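Local coordinates for protein Ika8 (Synthetic construct, PDB 6G6O) that is a computationally designed, symmetrical eight-bladed beta-propeller of the WD40 type, with no known natural function, at residues Thr116-Asp121 with Leu128-Gly133; Gly213-Val218 with Thr236-Tyr241. All blocks are in the same frame, centred on the assembly; numbering follows the deposited sequence.

Contact 1: residues Thr116-Asp121 with Leu128-Gly133; sequences TIKVWD and LRDHDG
Leu128 opens the pairing with Val119: its N donates to Val119 O at 2.7 Å, and the same carbonyl receives a second, weak bond from Arg129 N at 3.4 Å. Two successive residues thus face one, which is a classic beta bulge. The leucine lays CB against Val119 CG1 and its branched end against Asp121 CB. Arg129 returns a short bond, Val119 N to Arg129 O at 2.7 Å, while its side chain, bent at chi2 and chi3, leads off from the neighbouring strand. Asp130 sits on the other face, in a non-hydrogen-bonded pair with Lys118. The two side chains run alongside each other, and Asp130 OD1 touches Lys118 CE at 3.2 Å; the ammonium itself is bonded to Gly93 O, and Lys118 NZ stays 4.3 Å from Asp130 OD2, opposite charges near each other but beyond a salt bridge. His131 restores regular pairing, exchanging backbone bonds with Ile117. With CG between the backbone N and carbonyl carbon (chi1 43°), its imidazole folds back over the strand, Ile117 O lying above the ring centre and Ile117 CB 3.3 Å from His131 NE2. Replacing the imidazole by the methyl of an alanine is likely to leave Ile117 CB and CG2 without their cover and Trp160 without the ring it meets. Beyond His131, Gly133 CA meets Ile117 CD1 at 4.0 Å. Strand 117-121 and residues 128-131 run antiparallel at 168°, forming the outer hairpin of a four-stranded propeller blade whose edge strand, 127-131, belongs by sequence to the next WD repeat.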
loop_
_atom_site.group_PDB
_atom_site.type_symbol
_atom_site.label_atom_id
_atom_site.label_comp_id
_atom_site.label_asym_id
_atom_site.label_seq_id
_atom_site.Cartn_x
_atom_site.Cartn_y
_atom_site.Cartn_z
ATOM N N THR A 116 -3.916 6.012 16.477
ATOM C CA THR A 116 -3.652 7.436 16.339
ATOM C C THR A 116 -3.288 7.787 14.904
ATOM O O THR A 116 -2.629 7.014 14.203
ATOM C CB THR A 116 -2.526 7.859 17.281
ATOM O OG1 THR A 116 -1.452 6.915 17.200
ATOM C CG2 THR A 116 -3.031 7.921 18.715
ATOM N N ILE A 117 -3.728 8.964 14.468
ATOM C CA ILE A 117 -3.421 9.492 13.146
ATOM C C ILE A 117 -2.835 10.883 13.322
ATOM O O ILE A 117 -3.449 11.741 13.964
ATOM C CB ILE A 117 -4.667 9.543 12.243
ATOM C CG1 ILE A 117 -5.351 8.179 12.187
ATOM C CG2 ILE A 117 -4.291 10.004 10.849
ATOM C CD1 ILE A 117 -6.712 8.218 11.542
ATOM N N LYS A 118 -1.652 11.104 12.762
ATOM C CA LYS A 118 -0.975 12.386 12.867
ATOM C C LYS A 118 -0.716 12.948 11.478
ATOM O O LYS A 118 -0.530 12.202 10.512
ATOM C CB LYS A 118 0.342 12.264 13.640
ATOM C CG LYS A 118 0.163 11.970 15.123
ATOM C CD LYS A 118 1.470 12.135 15.874
ATOM C CE LYS A 118 1.332 11.744 17.335
ATOM N NZ LYS A 118 2.599 11.975 18.081
ATOM N N VAL A 119 -0.712 14.275 11.389
ATOM C CA VAL A 119 -0.535 14.996 10.135
ATOM C C VAL A 119 0.666 15.915 10.296
ATOM O O VAL A 119 0.684 16.770 11.190
ATOM C CB VAL A 119 -1.791 15.793 9.755
ATOM C CG1 VAL A 119 -1.487 16.755 8.623
ATOM C CG2 VAL A 119 -2.919 14.851 9.372
ATOM N N TRP A 120 1.664 15.744 9.433
ATOM C CA TRP A 120 2.911 16.483 9.525
ATOM C C TRP A 120 3.078 17.401 8.321
ATOM O O TRP A 120 2.516 17.170 7.247
ATOM C CB TRP A 120 4.116 15.539 9.617
ATOM C CG TRP A 120 3.939 14.404 10.580
ATOM C CD1 TRP A 120 3.403 13.177 10.314
ATOM C CD2 TRP A 120 4.314 14.385 11.963
ATOM N NE1 TRP A 120 3.415 12.398 11.445
ATOM C CE2 TRP A 120 3.969 13.116 12.472
ATOM C CE3 TRP A 120 4.903 15.318 12.822
ATOM C CZ2 TRP A 120 4.195 12.757 13.799
ATOM C CZ3 TRP A 120 5.126 14.960 14.139
ATOM C CH2 TRP A 120 4.772 13.692 14.615
ATOM N N ASP A 121 3.863 18.455 8.523
ATOM C CA ASP A 121 4.286 19.361 7.461
ATOM C C ASP A 121 5.759 19.077 7.198
ATOM O O ASP A 121 6.612 19.371 8.042
ATOM C CB ASP A 121 4.057 20.818 7.864
ATOM C CG ASP A 121 4.429 21.803 6.764
ATOM O OD1 ASP A 121 4.787 21.366 5.650
ATOM O OD2 ASP A 121 4.359 23.024 7.017
ATOM N N LEU A 128 0.712 19.072 12.584
ATOM C CA LEU A 128 -0.451 19.877 12.227
ATOM C C LEU A 128 -1.704 19.385 12.939
ATOM O O LEU A 128 -2.434 20.176 13.545
ATOM C CB LEU A 128 -0.657 19.865 10.712
ATOM C CG LEU A 128 0.478 20.409 9.842
ATOM C CD1 LEU A 128 -0.034 20.716 8.446
ATOM C CD2 LEU A 128 1.111 21.644 10.466
ATOM N N ARG A 129 -1.974 18.083 12.869
ATOM C CA ARG A 129 -3.111 17.488 13.552
ATOM C C ARG A 129 -2.687 16.171 14.180
ATOM O O ARG A 129 -2.007 15.362 13.546
ATOM C CB ARG A 129 -4.291 17.260 12.598
ATOM C CG ARG A 129 -5.300 18.397 12.582
ATOM C CD ARG A 129 -5.676 18.846 13.993
ATOM N NE ARG A 129 -6.175 17.750 14.824
ATOM C CZ ARG A 129 -5.770 17.508 16.067
ATOM N NH1 ARG A 129 -4.854 18.281 16.634
ATOM N NH2 ARG A 129 -6.281 16.489 16.746
ATOM N N ASP A 130 -3.100 15.964 15.435
ATOM C CA ASP A 130 -2.739 14.786 16.224
ATOM C C ASP A 130 -4.015 14.312 16.924
ATOM O O ASP A 130 -4.248 14.589 18.103
ATOM C CB ASP A 130 -1.621 15.110 17.217
ATOM C CG ASP A 130 -1.358 13.987 18.204
ATOM O OD1 ASP A 130 -1.663 12.817 17.890
ATOM O OD2 ASP A 130 -0.845 14.282 19.304
ATOM N N HIS A 131 -4.857 13.598 16.185
ATOM C CA HIS A 131 -6.113 13.104 16.725
ATOM C C HIS A 131 -6.006 11.623 17.068
ATOM O O HIS A 131 -5.186 10.890 16.508
ATOM C CB HIS A 131 -7.270 13.330 15.747
ATOM C CG HIS A 131 -6.943 13.001 14.324
ATOM N ND1 HIS A 131 -6.181 13.826 13.524
ATOM C CD2 HIS A 131 -7.293 11.947 13.549
ATOM C CE1 HIS A 131 -6.066 13.289 12.322
ATOM N NE2 HIS A 131 -6.734 12.149 12.311
ATOM N N ASP A 132 -6.845 11.193 18.014
ATOM C CA ASP A 132 -6.872 9.792 18.407
ATOM C C ASP A 132 -7.331 8.890 17.272
ATOM O O ASP A 132 -7.005 7.698 17.272
ATOM C CB ASP A 132 -7.782 9.608 19.623
ATOM C CG ASP A 132 -7.379 10.489 20.789
ATOM O OD1 ASP A 132 -6.297 10.254 21.367
ATOM O OD2 ASP A 132 -8.143 11.419 21.123
ATOM N N GLY A 133 -8.076 9.430 16.310
ATOM C CA GLY A 133 -8.497 8.675 15.147
ATOM C C GLY A 133 -9.386 7.493 15.468
ATOM O O GLY A 133 -10.592 7.649 15.677
#

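Contact 2: residues Gly213-Val218 with Thr236-Tyr241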
loop_
_atom_site.group_PDB
_atom_site.type_symbol
_atom_site.label_atom_id
_atom_site.label_comp_id
_atom_site.label_asym_id
_atom_site.label_seq_id
_atom_site.Cartn_x
_atom_site.Cartn_y
_atom_site.Cartn_z
ATOM N N GLY A 213 -18.977 -9.439 -2.168
ATOM C CA GLY A 213 -17.772 -9.931 -2.801
ATOM C C GLY A 213 -17.926 -11.354 -3.299
ATOM O O GLY A 213 -18.951 -12.014 -3.120
ATOM N N HIS A 214 -16.865 -11.835 -3.944
ATOM C CA HIS A 214 -16.843 -13.172 -4.522
ATOM C C HIS A 214 -15.832 -14.087 -3.844
ATOM O O HIS A 214 -15.527 -15.159 -4.378
ATOM C CB HIS A 214 -16.555 -13.090 -6.022
ATOM C CG HIS A 214 -17.394 -12.080 -6.742
ATOM N ND1 HIS A 214 -18.693 -12.331 -7.127
ATOM C CD2 HIS A 214 -17.119 -10.817 -7.144
ATOM C CE1 HIS A 214 -19.182 -11.266 -7.736
ATOM N NE2 HIS A 214 -18.247 -10.333 -7.760
ATOM N N GLN A 215 -15.308 -13.696 -2.683
ATOM C CA GLN A 215 -14.313 -14.489 -1.978
ATOM C C GLN A 215 -14.545 -14.386 -0.478
ATOM O O GLN A 215 -15.205 -13.464 0.011
ATOM C CB GLN A 215 -12.884 -14.035 -2.313
ATOM C CG GLN A 215 -12.430 -14.369 -3.723
ATOM C CD GLN A 215 -11.441 -13.359 -4.271
ATOM O OE1 GLN A 215 -11.691 -12.154 -4.252
ATOM N NE2 GLN A 215 -10.308 -13.847 -4.764
ATOM N N SER A 216 -13.992 -15.352 0.248
ATOM C CA SER A 216 -13.937 -15.324 1.701
ATOM C C SER A 216 -12.492 -15.128 2.139
ATOM O O SER A 216 -11.577 -15.738 1.579
ATOM C CB SER A 216 -14.503 -16.613 2.304
ATOM O OG SER A 216 -15.890 -16.733 2.044
ATOM N N GLU A 217 -12.298 -14.268 3.142
ATOM C CA GLU A 217 -10.970 -13.899 3.624
ATOM C C GLU A 217 -10.101 -13.337 2.508
ATOM O O GLU A 217 -9.216 -14.033 1.999
ATOM C CB GLU A 217 -10.255 -15.096 4.261
ATOM C CG GLU A 217 -11.093 -15.936 5.204
ATOM C CD GLU A 217 -10.282 -17.054 5.831
ATOM O OE1 GLU A 217 -9.411 -16.756 6.677
ATOM O OE2 GLU A 217 -10.504 -18.229 5.472
ATOM N N VAL A 218 -10.332 -12.089 2.116
ATOM C CA VAL A 218 -9.460 -11.452 1.138
ATOM C C VAL A 218 -8.221 -10.925 1.850
ATOM O O VAL A 218 -8.269 -10.507 3.013
ATOM C CB VAL A 218 -10.195 -10.336 0.369
ATOM C CG1 VAL A 218 -11.467 -10.878 -0.264
ATOM C CG2 VAL A 218 -10.501 -9.156 1.277
ATOM N N THR A 236 -7.362 -17.185 -5.279
ATOM C CA THR A 236 -8.180 -16.631 -6.345
ATOM C C THR A 236 -7.938 -15.132 -6.481
ATOM O O THR A 236 -8.006 -14.390 -5.496
ATOM C CB THR A 236 -9.659 -16.904 -6.073
ATOM O OG1 THR A 236 -10.009 -16.398 -4.779
ATOM C CG2 THR A 236 -9.936 -18.398 -6.113
ATOM N N VAL A 237 -7.646 -14.695 -7.703
ATOM C CA VAL A 237 -7.507 -13.283 -8.040
ATOM C C VAL A 237 -8.680 -12.914 -8.935
ATOM O O VAL A 237 -8.831 -13.470 -10.030
ATOM C CB VAL A 237 -6.171 -12.991 -8.737
ATOM C CG1 VAL A 237 -6.033 -11.503 -9.021
ATOM C CG2 VAL A 237 -5.013 -13.484 -7.892
ATOM N N LYS A 238 -9.508 -11.981 -8.477
ATOM C CA LYS A 238 -10.739 -11.643 -9.172
ATOM C C LYS A 238 -10.772 -10.163 -9.522
ATOM O O LYS A 238 -10.184 -9.326 -8.832
ATOM C CB LYS A 238 -11.964 -12.023 -8.333
ATOM C CG LYS A 238 -12.209 -13.522 -8.304
ATOM C CD LYS A 238 -13.206 -13.930 -7.240
ATOM C CE LYS A 238 -13.425 -15.434 -7.270
ATOM N NZ LYS A 238 -14.288 -15.909 -6.156
ATOM N N VAL A 239 -11.464 -9.855 -10.616
ATOM C CA VAL A 239 -11.620 -8.495 -11.115
ATOM C C VAL A 239 -13.105 -8.250 -11.329
ATOM O O VAL A 239 -13.750 -8.966 -12.105
ATOM C CB VAL A 239 -10.842 -8.269 -12.422
ATOM C CG1 VAL A 239 -11.374 -7.046 -13.146
ATOM C CG2 VAL A 239 -9.355 -8.125 -12.138
ATOM N N TRP A 240 -13.650 -7.246 -10.645
ATOM C CA TRP A 240 -15.081 -6.994 -10.716
ATOM C C TRP A 240 -15.348 -5.502 -10.591
ATOM O O TRP A 240 -14.490 -4.728 -10.161
ATOM C CB TRP A 240 -15.852 -7.786 -9.648
ATOM C CG TRP A 240 -15.315 -7.690 -8.248
ATOM C CD1 TRP A 240 -14.047 -7.978 -7.826
ATOM C CD2 TRP A 240 -16.047 -7.311 -7.079
ATOM N NE1 TRP A 240 -13.944 -7.785 -6.472
ATOM C CE2 TRP A 240 -15.159 -7.376 -5.989
ATOM C CE3 TRP A 240 -17.367 -6.915 -6.851
ATOM C CZ2 TRP A 240 -15.550 -7.060 -4.690
ATOM C CZ3 TRP A 240 -17.753 -6.601 -5.562
ATOM C CH2 TRP A 240 -16.848 -6.676 -4.498
ATOM N N TYR A 241 -16.559 -5.114 -10.979
ATOM C CA TYR A 241 -16.930 -3.713 -11.107
ATOM C C TYR A 241 -17.513 -3.185 -9.802
ATOM O O TYR A 241 -18.285 -3.872 -9.128
ATOM C CB TYR A 241 -17.939 -3.539 -12.243
ATOM C CG TYR A 241 -18.094 -2.116 -12.726
ATOM C CD1 TYR A 241 -17.007 -1.408 -13.222
ATOM C CD2 TYR A 241 -19.331 -1.484 -12.699
ATOM C CE1 TYR A 241 -17.145 -0.109 -13.667
ATOM C CE2 TYR A 241 -19.478 -0.184 -13.144
ATOM C CZ TYR A 241 -18.382 0.499 -13.627
ATOM O OH TYR A 241 -18.523 1.794 -14.073
#
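Gly213-Val218 is an irregular loop that passes beside strand 237-241 without pairing with it: the nearest CA atoms, those of His214 with Lys238 and of Gln215 with Thr236, are each 7.8 Å apart, so side chains span the gap. His214 and Trp240 form a T-shaped stack, planes at 83° and centroids 4.9 Å apart between the imidazole and the six-membered ring. The histidine presents its CD2-NE2 edge, with His214 CD2 above the indole face and displaced toward the rim, while His214 NE2 is hydrogen-bonded to Gly245 O, which would help to hold the ring in this rotation. Gly213 CA rests 3.8 Å from Trp240 CH2. Gln215, bent at chi2 (149°), turns its amide to Thr236, and Gln215 NE2 donates to Thr236 OG1 at 2.6 Å, almost straight (175°) and in the amide plane. The other end of that amide, OE1, reaches Ser230 OG, so both ends are held. Across it the aliphatic chain of Lys238 slides in the opposite direction, Lys238 CD lying 3.5 Å from Gln215 CD. The loop, which links strand 207-211 to strand 218-224, thereby lies over one blade's third strand, 237-241, which is flanked in its sheet by strands 227-232 and 247-249.

How the contacts relate
Contact 1 closes before contact 2 opens along the chain, and the two occupy separate blades of one ring: their centres are about 33 Å apart, their nearest atoms about 21 Å, and they share no sheet. Each uses the third strand of its four-stranded blade, 117-121 in one and 237-241 in the other. Contact 1 joins that strand to the outermost strand beside it, whereas contact 2 joins it to the loop that leads into the blade's first strand. Measured between centres, they lie about 19 and 18 Å from the centre of the chain, consistent with equivalent distances from the propeller centre, as expected of a symmetrical design repeating one blade plan with alternating sequences.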